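Local coordinates for protein ribokinase RBSK (Mycobacterium tuberculosis, PDB 3GO6) that probably phosphorylates D-ribose at O-5 with ATP and a divalent cation, giving the D-ribose 5-phosphate used in nucleotide synthesis and the pentose phosphate pathway, at residues Phe34-Leu39 and Glu44-Ala49; Ala112-Asp117 and Asn122-Ala127; Thr149-Pro154 and Ser184-Leu189; Val172-Ser177 and Asn204-Pro209; Gly279-Leu284 and Cys291-Ala296. All blocks are in the same frame, centred on the assembly; numbering follows the deposited sequence.

The five contacts illustrate how chemistry follows location in a PfkB-family sugar kinase. Interactions 1 and 2 belong to the small sheet beside the sugar and meet through neighbouring strands 29-35 and 110-116; both also touch the second subunit. Interaction 2 is wholly buried and rests on regular backbone bonding, whereas interaction 1, farther out and partly buried, has one direct backbone bond and a water. Interactions 3 and 4 lie in the α/β core, are buried and purely apolar across their segments, and share a cluster in which Leu186 meets Trp206. Interaction 5, across the chain's centre from them, is partly buried and lies beside the metal site, contributing Ala282.

Interaction 1: residues Phe34-Leu39 and Glu44-Ala49; sequences FVVDAL and ETVLAA
The outer turn of the small β-sheet, where strand 29-35 gives way to a loop and the chain comes back through strand 45-47, is closed by Val35, Val36, Ala48 and Ala49. One direct hydrogen bond joins the backbones: Ala49 N donates to Val35 O at 2.7 Å, with an angle of 154° at the hydrogen. Farther round the turn a water takes the place of such a bond, accepting from Asp37 N at 3.1 Å and donating to Leu47 O at 2.8 Å. Apolar groups fill in beside these links. Ala48 CB sits at the edge of the Phe34 ring, in its plane, 3.7 Å from CD1. The Val36 and Val46 side chains cross at about a right angle, and their CG1 methyls meet at 3.9 Å; CG1 of Val46 reaches this position by lying anti to its own backbone N (chi1 172°). Thr45, Val46 and Leu47 pair in parallel with a strand of the second subunit, and Phe34 packs on Ile113 of that subunit. Within the turn, one backbone bond and one water bridge stand in for continuous β pairing, with small apolar groups between them.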
# COMPACT_ATOMS: atom_id res chain seq x y z
N PHE A 34 -3.97 4.13 -4.71
CA PHE A 34 -5.29 3.66 -4.30
C PHE A 34 -6.30 4.78 -4.57
O PHE A 34 -6.06 5.94 -4.22
CB PHE A 34 -5.34 3.38 -2.80
CG PHE A 34 -4.46 2.24 -2.33
CD1 PHE A 34 -5.03 1.01 -2.00
CD2 PHE A 34 -3.09 2.41 -2.16
CE1 PHE A 34 -4.24 -0.06 -1.52
CE2 PHE A 34 -2.28 1.35 -1.70
CZ PHE A 34 -2.85 0.12 -1.38
N VAL A 35 -7.43 4.42 -5.18
CA VAL A 35 -8.52 5.39 -5.34
C VAL A 35 -9.59 5.08 -4.30
O VAL A 35 -10.00 3.91 -4.16
CB VAL A 35 -9.09 5.40 -6.78
CG1 VAL A 35 -10.37 6.27 -6.86
CG2 VAL A 35 -8.04 5.90 -7.76
N VAL A 36 -10.01 6.11 -3.56
CA VAL A 36 -11.03 6.00 -2.52
C VAL A 36 -12.12 7.09 -2.73
O VAL A 36 -11.93 8.02 -3.53
CB VAL A 36 -10.43 6.20 -1.10
CG1 VAL A 36 -9.41 5.07 -0.77
CG2 VAL A 36 -9.77 7.57 -0.96
N ASP A 37 -13.24 6.96 -2.03
CA ASP A 37 -14.20 8.07 -2.01
C ASP A 37 -13.68 9.20 -1.11
O ASP A 37 -13.53 10.33 -1.55
CB ASP A 37 -15.57 7.59 -1.53
CG ASP A 37 -16.61 8.70 -1.57
OD1 ASP A 37 -16.83 9.29 -2.66
OD2 ASP A 37 -17.16 9.01 -0.49
N ALA A 38 -13.35 8.85 0.13
CA ALA A 38 -12.79 9.79 1.09
C ALA A 38 -11.46 9.27 1.65
O ALA A 38 -11.30 8.07 1.90
CB ALA A 38 -13.78 10.01 2.24
N LEU A 39 -10.51 10.18 1.88
CA LEU A 39 -9.26 9.79 2.55
C LEU A 39 -9.57 9.19 3.93
O LEU A 39 -10.42 9.72 4.67
CB LEU A 39 -8.32 11.00 2.70
CG LEU A 39 -7.91 11.71 1.41
CD1 LEU A 39 -7.21 13.03 1.72
CD2 LEU A 39 -7.00 10.82 0.52
N GLU A 44 -9.67 4.49 11.16
CA GLU A 44 -10.62 3.98 10.18
C GLU A 44 -10.09 2.81 9.34
O GLU A 44 -8.88 2.68 9.13
CB GLU A 44 -11.00 5.13 9.24
CG GLU A 44 -12.44 5.14 8.84
CD GLU A 44 -12.78 6.23 7.83
OE1 GLU A 44 -12.12 7.30 7.79
OE2 GLU A 44 -13.74 5.99 7.05
N THR A 45 -11.00 1.96 8.86
CA THR A 45 -10.66 0.96 7.85
C THR A 45 -11.41 1.30 6.58
O THR A 45 -12.63 1.43 6.60
CB THR A 45 -10.97 -0.47 8.30
OG1 THR A 45 -10.26 -0.74 9.51
CG2 THR A 45 -10.55 -1.48 7.24
N VAL A 46 -10.69 1.46 5.48
CA VAL A 46 -11.29 1.90 4.24
C VAL A 46 -11.02 0.89 3.13
O VAL A 46 -9.90 0.36 3.01
CB VAL A 46 -10.78 3.31 3.84
CG1 VAL A 46 -11.24 3.70 2.45
CG2 VAL A 46 -11.23 4.34 4.88
N LEU A 47 -12.05 0.62 2.33
CA LEU A 47 -11.92 -0.22 1.16
C LEU A 47 -11.71 0.63 -0.09
O LEU A 47 -12.57 1.44 -0.46
CB LEU A 47 -13.15 -1.13 1.00
CG LEU A 47 -13.19 -2.11 -0.18
CD1 LEU A 47 -11.96 -3.03 -0.24
CD2 LEU A 47 -14.48 -2.93 -0.08
N ALA A 48 -10.55 0.45 -0.73
CA ALA A 48 -10.21 1.19 -1.95
C ALA A 48 -10.98 0.68 -3.14
O ALA A 48 -11.28 -0.52 -3.23
CB ALA A 48 -8.73 1.11 -2.25
N ALA A 49 -11.27 1.58 -4.08
CA ALA A 49 -11.95 1.25 -5.32
C ALA A 49 -11.02 0.56 -6.33
O ALA A 49 -11.46 -0.29 -7.12
CB ALA A 49 -12.54 2.53 -5.93
O HOH W 1 -13.36 4.15 -0.66

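Interaction 2: residues Ala112-Asp117 and Asn122-Ala127; sequences AIIVVD and NTVLVA. With RIB (alpha-D-ribofuranose), chain C.
Ile114 and Val124 lie side by side on the sugar-facing side of a β-hairpin, pointing the same way, and CD1 of Ile114 comes within 3.5 Å of CG2 of Val124. The isoleucine turns its CG1 branch beside the backbone N (chi1 -41°), which lets the terminal methyl reach across to the neighbouring strand and also to ribofuranose C3. Val124 uses its other branch for the sugar, CG1 lying 3.5 Å from C1. Ala112 CB, 3.3 Å from ribose O2, and Val126 CG2, near C1, complete the hairpin's share of the pocket. Farther along this face the Asn122 CB touches Val116 CG2, while the amide ND2 is hydrogen-bonded to Thr243 OG1 beyond the hairpin.

On the reverse face Val115 and Thr123 also run alongside each other, with Thr123 OG1 3.7 Å from Val115 CB. A water lies 2.8 Å from Thr123 OG1 and donates to Ile113 O. Ile113 and Leu125 pair next to them.

The strands are antiparallel; their N-to-C directions differ by 170°. Ile113 and Leu125 exchange two hydrogen bonds, as do Val115 and Thr123; the shortest, from Ile113 N to Leu125 O, measures 2.7 Å and is nearly straight at 169°. These four backbones satisfy one another, Ala112, Ile114 and Val116 bond to strand 29-35, and the outer edge of 122-127 continues the sheet into the second subunit. The patch of Ala112, Ile114, Val124 and Val126 meets a sugar whose hydroxyls are bonded by others such as Asp31 and Asp248, while Ile113, Thr123 and Leu125 pack on the second subunit.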
# COMPACT_ATOMS: atom_id res chain seq x y z
N ALA A 112 6.12 3.87 -2.02
CA ALA A 112 5.21 4.95 -1.62
C ALA A 112 3.74 4.56 -1.75
O ALA A 112 3.38 3.80 -2.66
CB ALA A 112 5.48 6.20 -2.42
N ILE A 113 2.91 5.10 -0.86
CA ILE A 113 1.46 4.90 -0.92
C ILE A 113 0.84 6.23 -1.33
O ILE A 113 1.04 7.24 -0.64
CB ILE A 113 0.85 4.48 0.46
CG1 ILE A 113 1.59 3.28 1.07
CG2 ILE A 113 -0.68 4.21 0.35
CD1 ILE A 113 1.65 2.05 0.14
N ILE A 114 0.10 6.22 -2.43
CA ILE A 114 -0.60 7.41 -2.89
C ILE A 114 -2.09 7.11 -2.77
O ILE A 114 -2.57 6.10 -3.28
CB ILE A 114 -0.29 7.74 -4.37
CG1 ILE A 114 1.21 7.55 -4.74
CG2 ILE A 114 -0.92 9.10 -4.77
CD1 ILE A 114 2.08 8.48 -4.16
N VAL A 115 -2.83 7.99 -2.10
CA VAL A 115 -4.28 7.79 -1.99
C VAL A 115 -4.97 9.00 -2.64
O VAL A 115 -4.63 10.14 -2.34
CB VAL A 115 -4.72 7.64 -0.52
CG1 VAL A 115 -6.22 7.21 -0.45
CG2 VAL A 115 -3.84 6.61 0.18
N VAL A 116 -5.92 8.73 -3.54
CA VAL A 116 -6.55 9.79 -4.35
C VAL A 116 -8.05 9.68 -4.06
O VAL A 116 -8.62 8.60 -4.18
CB VAL A 116 -6.26 9.62 -5.86
CG1 VAL A 116 -6.95 10.72 -6.71
CG2 VAL A 116 -4.75 9.61 -6.11
N ASP A 117 -8.64 10.79 -3.62
CA ASP A 117 -10.06 10.81 -3.23
C ASP A 117 -10.99 11.35 -4.34
O ASP A 117 -10.55 11.66 -5.46
CB ASP A 117 -10.28 11.52 -1.86
CG ASP A 117 -10.11 13.06 -1.92
OD1 ASP A 117 -10.20 13.68 -3.00
OD2 ASP A 117 -9.91 13.67 -0.84
N ASN A 122 -4.92 14.28 -3.10
CA ASN A 122 -4.07 13.10 -2.86
C ASN A 122 -3.26 13.25 -1.57
O ASN A 122 -3.00 14.38 -1.12
CB ASN A 122 -3.14 12.86 -4.06
CG ASN A 122 -1.93 13.81 -4.10
OD1 ASN A 122 -0.89 13.51 -3.52
ND2 ASN A 122 -2.07 14.94 -4.78
N THR A 123 -2.89 12.12 -0.97
CA THR A 123 -1.90 12.09 0.11
C THR A 123 -0.79 11.15 -0.32
O THR A 123 -1.04 10.21 -1.11
CB THR A 123 -2.44 11.58 1.47
OG1 THR A 123 -2.85 10.20 1.38
CG2 THR A 123 -3.63 12.45 1.98
N VAL A 124 0.41 11.39 0.19
CA VAL A 124 1.56 10.54 -0.17
C VAL A 124 2.29 10.13 1.11
O VAL A 124 2.59 10.99 1.96
CB VAL A 124 2.52 11.27 -1.15
CG1 VAL A 124 3.83 10.46 -1.41
CG2 VAL A 124 1.83 11.58 -2.47
N LEU A 125 2.56 8.83 1.24
CA LEU A 125 3.31 8.29 2.36
C LEU A 125 4.46 7.45 1.80
O LEU A 125 4.21 6.53 1.00
CB LEU A 125 2.41 7.38 3.21
CG LEU A 125 3.05 6.57 4.34
CD1 LEU A 125 3.65 7.48 5.38
CD2 LEU A 125 2.04 5.60 4.98
N VAL A 126 5.68 7.71 2.27
CA VAL A 126 6.88 7.11 1.64
C VAL A 126 7.71 6.37 2.67
O VAL A 126 8.04 6.92 3.72
CB VAL A 126 7.79 8.20 1.00
CG1 VAL A 126 9.03 7.55 0.35
CG2 VAL A 126 7.02 9.04 -0.04
N ALA A 127 8.03 5.11 2.37
CA ALA A 127 9.05 4.41 3.15
C ALA A 127 10.27 4.46 2.22
O ALA A 127 10.31 3.75 1.20
CB ALA A 127 8.62 3.00 3.41
O5 RIB C . 5.04 13.46 -5.77
C5 RIB C . 4.54 12.11 -5.84
C4 RIB C . 5.69 11.13 -5.51
O4 RIB C . 6.00 11.26 -4.11
C3 RIB C . 5.31 9.67 -5.70
O3 RIB C . 5.74 9.10 -6.96
C2 RIB C . 5.92 8.98 -4.49
O2 RIB C . 6.88 7.99 -4.88
C1 RIB C . 6.54 10.05 -3.60
O1 RIB C . 7.96 10.11 -3.74
O HOH W 2 -0.81 8.26 1.42

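Interaction 3: residues Thr149-Pro154 and Ser184-Leu189; sequences TQLEIP and SSLQDL. With RIB (alpha-D-ribofuranose), chain C.
Leu151 directs one methyl to each of two leucines on helix 183-192. CD1 lies 3.7 Å from CD2 of Leu186, and CD2 lies 4.1 Å from CD2 of Leu189; in both pairs the side chains cross obliquely, so the branched end of Leu151 bridges residues three apart on the helix. Its CG lies anti to the carbonyl carbon (chi1 -47°), turning the fork toward the helix, whereas Leu189 extends to meet it with CG opposite the backbone N (chi1 -174°).

The next shell sets these groups in place. Leu151 and Leu189 both touch Val174 of strand 171-175, and Leu189 also rests on Ala162 of helix 155-167. A backbone bond from Leu189 N to Ser185 O, 2.9 Å long, belongs to the regular helix that presents the leucines. Leu151 shares a backbone hydrogen bond with Ser177, and Thr149 is bonded through its backbone to Met173 and Asn175.

The following residue, Glu152, faces the sugar. Its OE2 accepts from ribose O1 at 2.5 Å. OE1 is bonded by Asn29 ND2, which also bonds the sugar, and by Ser27 OG from the second shell; together they probably limit the carboxylate's rotation. The loop after strand 146-149 is therefore two-sided: methyl packing, with no polar bond across, faces the helix, backbone bonds to strand 171-175 and Ser177 fix the chain, and the next side chain is left to grip the anomeric hydroxyl.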
# COMPACT_ATOMS: atom_id res chain seq x y z
N THR A 149 16.85 18.86 -6.96
CA THR A 149 16.90 17.90 -5.87
C THR A 149 15.67 18.04 -4.96
O THR A 149 14.97 19.06 -5.02
CB THR A 149 18.25 18.01 -5.09
OG1 THR A 149 18.45 16.84 -4.29
CG2 THR A 149 18.29 19.24 -4.21
N GLN A 150 15.37 17.00 -4.17
CA GLN A 150 14.25 17.01 -3.21
C GLN A 150 14.74 16.32 -1.95
O GLN A 150 15.92 15.96 -1.87
CB GLN A 150 12.97 16.31 -3.73
CG GLN A 150 12.77 16.33 -5.26
CD GLN A 150 13.75 15.39 -5.98
OE1 GLN A 150 14.16 14.37 -5.42
NE2 GLN A 150 14.12 15.73 -7.21
N LEU A 151 13.85 16.14 -0.98
CA LEU A 151 14.28 15.83 0.37
C LEU A 151 13.88 14.46 0.90
O LEU A 151 13.88 14.24 2.12
CB LEU A 151 13.85 16.97 1.33
CG LEU A 151 14.11 18.43 0.90
CD1 LEU A 151 13.60 19.41 1.95
CD2 LEU A 151 15.59 18.68 0.63
N GLU A 152 13.56 13.50 0.01
CA GLU A 152 13.35 12.12 0.47
C GLU A 152 14.68 11.38 0.67
O GLU A 152 14.78 10.44 1.46
CB GLU A 152 12.45 11.32 -0.49
CG GLU A 152 11.05 11.94 -0.73
CD GLU A 152 10.18 11.05 -1.65
OE1 GLU A 152 10.70 10.05 -2.24
OE2 GLU A 152 8.97 11.32 -1.74
N ILE A 153 15.70 11.82 -0.07
CA ILE A 153 17.07 11.38 0.14
C ILE A 153 17.65 12.17 1.35
O ILE A 153 17.05 13.16 1.78
CB ILE A 153 17.91 11.65 -1.13
CG1 ILE A 153 17.89 13.16 -1.48
CG2 ILE A 153 17.39 10.80 -2.30
CD1 ILE A 153 18.92 13.60 -2.54
N PRO A 154 18.82 11.75 1.90
CA PRO A 154 19.43 12.52 2.99
C PRO A 154 19.64 13.98 2.60
O PRO A 154 20.14 14.27 1.51
CB PRO A 154 20.79 11.82 3.19
CG PRO A 154 20.51 10.37 2.75
CD PRO A 154 19.61 10.54 1.55
N SER A 184 19.52 21.41 10.50
CA SER A 184 20.86 21.97 10.32
C SER A 184 21.33 21.89 8.86
O SER A 184 21.84 22.88 8.31
CB SER A 184 21.86 21.29 11.27
OG SER A 184 23.19 21.76 11.04
N SER A 185 21.17 20.72 8.25
CA SER A 185 21.45 20.54 6.82
C SER A 185 20.54 21.41 5.96
O SER A 185 20.96 21.93 4.93
CB SER A 185 21.26 19.09 6.40
OG SER A 185 22.17 18.23 7.07
N LEU A 186 19.28 21.54 6.38
CA LEU A 186 18.31 22.37 5.66
C LEU A 186 18.75 23.82 5.65
O LEU A 186 18.61 24.50 4.64
CB LEU A 186 16.92 22.29 6.30
CG LEU A 186 16.02 21.08 6.05
CD1 LEU A 186 14.73 21.23 6.86
CD2 LEU A 186 15.72 20.88 4.56
N GLN A 187 19.26 24.30 6.79
CA GLN A 187 19.72 25.68 6.88
C GLN A 187 20.90 25.93 5.95
O GLN A 187 20.95 26.97 5.29
CB GLN A 187 20.04 26.07 8.32
CG GLN A 187 18.79 26.23 9.17
CD GLN A 187 19.08 26.13 10.65
OE1 GLN A 187 20.16 25.70 11.06
NE2 GLN A 187 18.10 26.50 11.46
N ASP A 188 21.82 24.97 5.87
CA ASP A 188 22.95 25.05 4.95
C ASP A 188 22.50 24.99 3.50
O ASP A 188 23.03 25.71 2.66
CB ASP A 188 23.97 23.93 5.24
CG ASP A 188 24.70 24.12 6.57
OD1 ASP A 188 24.61 25.22 7.17
OD2 ASP A 188 25.35 23.16 7.04
N LEU A 189 21.53 24.13 3.19
CA LEU A 189 21.00 24.08 1.82
C LEU A 189 20.25 25.36 1.48
O LEU A 189 20.42 25.90 0.39
CB LEU A 189 20.11 22.83 1.62
CG LEU A 189 19.57 22.53 0.21
CD1 LEU A 189 20.66 22.54 -0.86
CD2 LEU A 189 18.85 21.19 0.22
O5 RIB C . 5.04 13.46 -5.77
C5 RIB C . 4.54 12.11 -5.84
C4 RIB C . 5.69 11.13 -5.51
O4 RIB C . 6.00 11.26 -4.11
C3 RIB C . 5.31 9.67 -5.70
O3 RIB C . 5.74 9.10 -6.96
C2 RIB C . 5.92 8.98 -4.49
O2 RIB C . 6.88 7.99 -4.88
C1 RIB C . 6.54 10.05 -3.60
O1 RIB C . 7.96 10.11 -3.74

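Interaction 4: residues Val172-Ser177 and Asn204-Pro209; sequences VMVNAS and NDWPSP
Apolar contact alone joins the two segments, and Trp206 supplies one whole side of it. Its six-membered ring meets Ala176 CB through CE3 at 3.4 Å and, at the far corner, Val174 CG1 through CH2 at 3.8 Å. The Val174 side chain and the indole cross at about a right angle, while both methyls approach the ring obliquely. Having its CG anti to the backbone N (chi1 -171°) swings the indole from the end of helix 200-205 toward strand 171-175; Pro207 CD lies 3.3 Å above one face, near its margin.

Polar bonds act within or beyond each segment. Ser177 N donates to Asn175 O at 2.8 Å, closing an inverse gamma turn centred on Ala176, and this turn points the Ala176 methyl at the indole. Near the start of the other segment, Asp205 OD2 takes a salt bridge from Arg183 NH2 and a hydrogen bond from Gly180 N.

Strand 171-175 lies inside the large central sheet, between strands 146-149 and 195-199. The tryptophan, just past helix 200-205, fits over the end of that strand and against Val196 of the next one, and it packs on Leu186 and Ala190 of helix 183-192.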
# COMPACT_ATOMS: atom_id res chain seq x y z
N VAL A 172 21.05 25.87 -8.62
CA VAL A 172 20.63 24.99 -7.53
C VAL A 172 19.11 25.15 -7.32
O VAL A 172 18.64 26.19 -6.87
CB VAL A 172 21.40 25.23 -6.22
CG1 VAL A 172 20.85 24.35 -5.12
CG2 VAL A 172 22.91 24.97 -6.42
N MET A 173 18.37 24.10 -7.66
CA MET A 173 16.91 24.12 -7.57
C MET A 173 16.45 23.00 -6.63
O MET A 173 16.75 21.82 -6.86
CB MET A 173 16.32 23.97 -8.98
CG MET A 173 14.77 24.07 -9.06
SD MET A 173 14.13 23.93 -10.75
CE MET A 173 14.59 25.52 -11.43
N VAL A 174 15.75 23.37 -5.57
CA VAL A 174 15.35 22.44 -4.53
C VAL A 174 13.83 22.39 -4.45
O VAL A 174 13.17 23.42 -4.29
CB VAL A 174 15.95 22.81 -3.14
CG1 VAL A 174 15.50 21.82 -2.04
CG2 VAL A 174 17.47 22.87 -3.22
N ASN A 175 13.29 21.18 -4.59
CA ASN A 175 11.89 20.97 -4.23
C ASN A 175 11.88 20.65 -2.75
O ASN A 175 12.30 19.56 -2.34
CB ASN A 175 11.29 19.83 -5.07
CG ASN A 175 9.86 19.54 -4.72
OD1 ASN A 175 9.10 20.43 -4.26
ND2 ASN A 175 9.46 18.31 -4.92
N ALA A 176 11.43 21.61 -1.94
CA ALA A 176 11.48 21.48 -0.47
C ALA A 176 10.38 20.57 0.06
O ALA A 176 9.51 21.00 0.81
CB ALA A 176 11.40 22.88 0.20
N SER A 177 10.43 19.29 -0.32
CA SER A 177 9.40 18.33 0.02
C SER A 177 10.10 16.97 0.22
O SER A 177 10.95 16.60 -0.60
CB SER A 177 8.38 18.26 -1.12
OG SER A 177 7.31 17.38 -0.85
N ASN A 204 6.45 27.37 4.25
CA ASN A 204 6.49 27.83 5.65
C ASN A 204 7.59 27.14 6.46
O ASN A 204 8.20 27.76 7.32
CB ASN A 204 5.15 27.56 6.37
CG ASN A 204 4.02 28.43 5.87
OD1 ASN A 204 4.24 29.50 5.27
ND2 ASN A 204 2.77 27.99 6.12
N ASP A 205 7.84 25.86 6.18
CA ASP A 205 8.83 25.09 6.91
C ASP A 205 10.27 25.35 6.50
O ASP A 205 11.19 25.07 7.26
CB ASP A 205 8.54 23.58 6.81
CG ASP A 205 9.28 22.77 7.87
OD1 ASP A 205 8.96 22.93 9.07
OD2 ASP A 205 10.19 21.98 7.50
N TRP A 206 10.47 25.87 5.29
CA TRP A 206 11.81 26.08 4.74
C TRP A 206 12.55 27.19 5.52
O TRP A 206 11.96 28.22 5.83
CB TRP A 206 11.69 26.44 3.27
CG TRP A 206 12.99 26.49 2.51
CD1 TRP A 206 13.58 27.59 1.97
CD2 TRP A 206 13.84 25.38 2.18
NE1 TRP A 206 14.76 27.24 1.34
CE2 TRP A 206 14.93 25.89 1.45
CE3 TRP A 206 13.78 24.00 2.43
CZ2 TRP A 206 15.96 25.07 0.95
CZ3 TRP A 206 14.81 23.19 1.95
CH2 TRP A 206 15.87 23.72 1.22
N PRO A 207 13.84 26.96 5.86
CA PRO A 207 14.57 27.88 6.78
C PRO A 207 14.70 29.37 6.39
O PRO A 207 14.52 30.23 7.26
CB PRO A 207 15.96 27.23 6.88
CG PRO A 207 15.69 25.76 6.59
CD PRO A 207 14.68 25.81 5.48
N SER A 208 15.03 29.67 5.14
CA SER A 208 15.31 31.06 4.74
C SER A 208 15.07 31.18 3.24
O SER A 208 15.25 30.18 2.53
CB SER A 208 16.76 31.43 5.07
OG SER A 208 17.70 30.65 4.34
N PRO A 209 14.69 32.38 2.76
CA PRO A 209 14.29 32.52 1.36
C PRO A 209 15.45 32.39 0.38
O PRO A 209 16.55 32.88 0.67
CB PRO A 209 13.67 33.92 1.28
CG PRO A 209 13.97 34.59 2.55
CD PRO A 209 14.63 33.66 3.49

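Interaction 5: residues Gly279-Leu284 and Cys291-Ala296; sequences GALATL and CAPAAA
Ala280 O, just ahead of the Leu281 and Ala282 that meet Pro293 and Cys291, is gripped twice by Thr283. The hydroxyl OG1 donates to it at 2.6 Å on a lone pair in the carbonyl plane, and Thr283 N donates at 3.0 Å. A weak bond, 3.3 Å long, also runs from that same Thr283 N to Gly279 O. The two bonds from Thr283 fold the chain back onto Ala280 O.

Across the contact the meeting is apolar, in two places. Leu281 reaches over to the proline ring, its CD1 3.7 Å from Pro293 CB and 3.9 Å from Pro293 CG. The leucine chain is extended past CG (chi2 -179°), which is what carries CD1 to the ring. Next to it, Ala282 CB lies 3.9 Å from Cys291 SG. The sulfur stands between its backbone N and carbonyl carbon (chi1 64°), a rotamer that turns it toward the helix. A CA-H...O contact from Ala282 CA to Cys291 O, 3.6 Å long, adds a faint polar touch between the backbones.

Ala282 belongs to the magnesium site, together with Asp242, Ala244, Val285 and Gly287, and the Cys291 side chain comes within about 4 Å of the ion. The same position is predicted to take potassium.

Helix 246-257 backs the contact through Val249, which touches Ala282, Cys291 and Pro293 alike. From the proline the chain runs into helix 295-303, whose Ile298 packs on Pro293 and whose Ala301 meets Leu281, so the contact lies where helices 265-282, 246-257 and 295-303 come together, near the metal.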
# COMPACT_ATOMS: atom_id res chain seq x y z
N GLY A 279 1.87 21.33 -15.12
CA GLY A 279 1.24 20.88 -13.89
C GLY A 279 -0.26 20.69 -14.03
O GLY A 279 -0.81 19.68 -13.55
N ALA A 280 -0.91 21.63 -14.70
CA ALA A 280 -2.36 21.53 -14.95
C ALA A 280 -2.70 20.30 -15.80
O ALA A 280 -3.58 19.51 -15.44
CB ALA A 280 -2.86 22.82 -15.61
N LEU A 281 -1.98 20.15 -16.91
CA LEU A 281 -2.10 19.00 -17.80
C LEU A 281 -1.89 17.68 -17.07
O LEU A 281 -2.55 16.67 -17.36
CB LEU A 281 -1.09 19.10 -18.95
CG LEU A 281 -1.27 20.18 -20.01
CD1 LEU A 281 -0.19 20.08 -21.06
CD2 LEU A 281 -2.67 20.11 -20.67
N ALA A 282 -0.95 17.69 -16.12
CA ALA A 282 -0.63 16.50 -15.33
C ALA A 282 -1.82 16.06 -14.48
O ALA A 282 -1.97 14.88 -14.19
CB ALA A 282 0.61 16.78 -14.47
N THR A 283 -2.71 16.98 -14.11
CA THR A 283 -3.88 16.63 -13.30
C THR A 283 -5.01 15.99 -14.12
O THR A 283 -6.00 15.52 -13.56
CB THR A 283 -4.45 17.85 -12.53
OG1 THR A 283 -5.05 18.76 -13.47
CG2 THR A 283 -3.32 18.56 -11.76
N LEU A 284 -4.87 15.96 -15.44
CA LEU A 284 -5.89 15.40 -16.31
C LEU A 284 -5.79 13.88 -16.44
O LEU A 284 -6.69 13.23 -17.00
CB LEU A 284 -5.79 16.03 -17.69
CG LEU A 284 -6.10 17.52 -17.82
CD1 LEU A 284 -5.75 17.98 -19.23
CD2 LEU A 284 -7.56 17.79 -17.54
N CYS A 291 2.38 10.86 -15.84
CA CYS A 291 1.45 11.93 -16.24
C CYS A 291 2.08 13.20 -16.85
O CYS A 291 1.35 14.15 -17.18
CB CYS A 291 0.58 12.31 -15.05
SG CYS A 291 1.49 13.02 -13.65
N ALA A 292 3.40 13.22 -17.02
CA ALA A 292 4.08 14.41 -17.56
C ALA A 292 3.80 14.57 -19.06
O ALA A 292 3.95 13.62 -19.83
CB ALA A 292 5.57 14.34 -17.29
N PRO A 293 3.39 15.78 -19.49
CA PRO A 293 3.09 16.00 -20.89
C PRO A 293 4.35 16.20 -21.73
O PRO A 293 5.42 16.58 -21.22
CB PRO A 293 2.26 17.29 -20.85
CG PRO A 293 2.87 18.05 -19.73
CD PRO A 293 3.16 17.00 -18.68
N ALA A 294 4.22 15.96 -23.03
CA ALA A 294 5.30 16.23 -23.97
C ALA A 294 5.44 17.74 -24.17
O ALA A 294 4.49 18.50 -23.91
CB ALA A 294 5.06 15.51 -25.32
N ALA A 295 6.62 18.18 -24.62
CA ALA A 295 6.88 19.60 -24.81
C ALA A 295 5.81 20.25 -25.72
O ALA A 295 5.35 21.37 -25.46
CB ALA A 295 8.26 19.82 -25.39
N ALA A 296 5.43 19.53 -26.78
CA ALA A 296 4.45 20.05 -27.73
C ALA A 296 3.07 20.23 -27.10
O ALA A 296 2.35 21.17 -27.47
CB ALA A 296 4.36 19.15 -28.95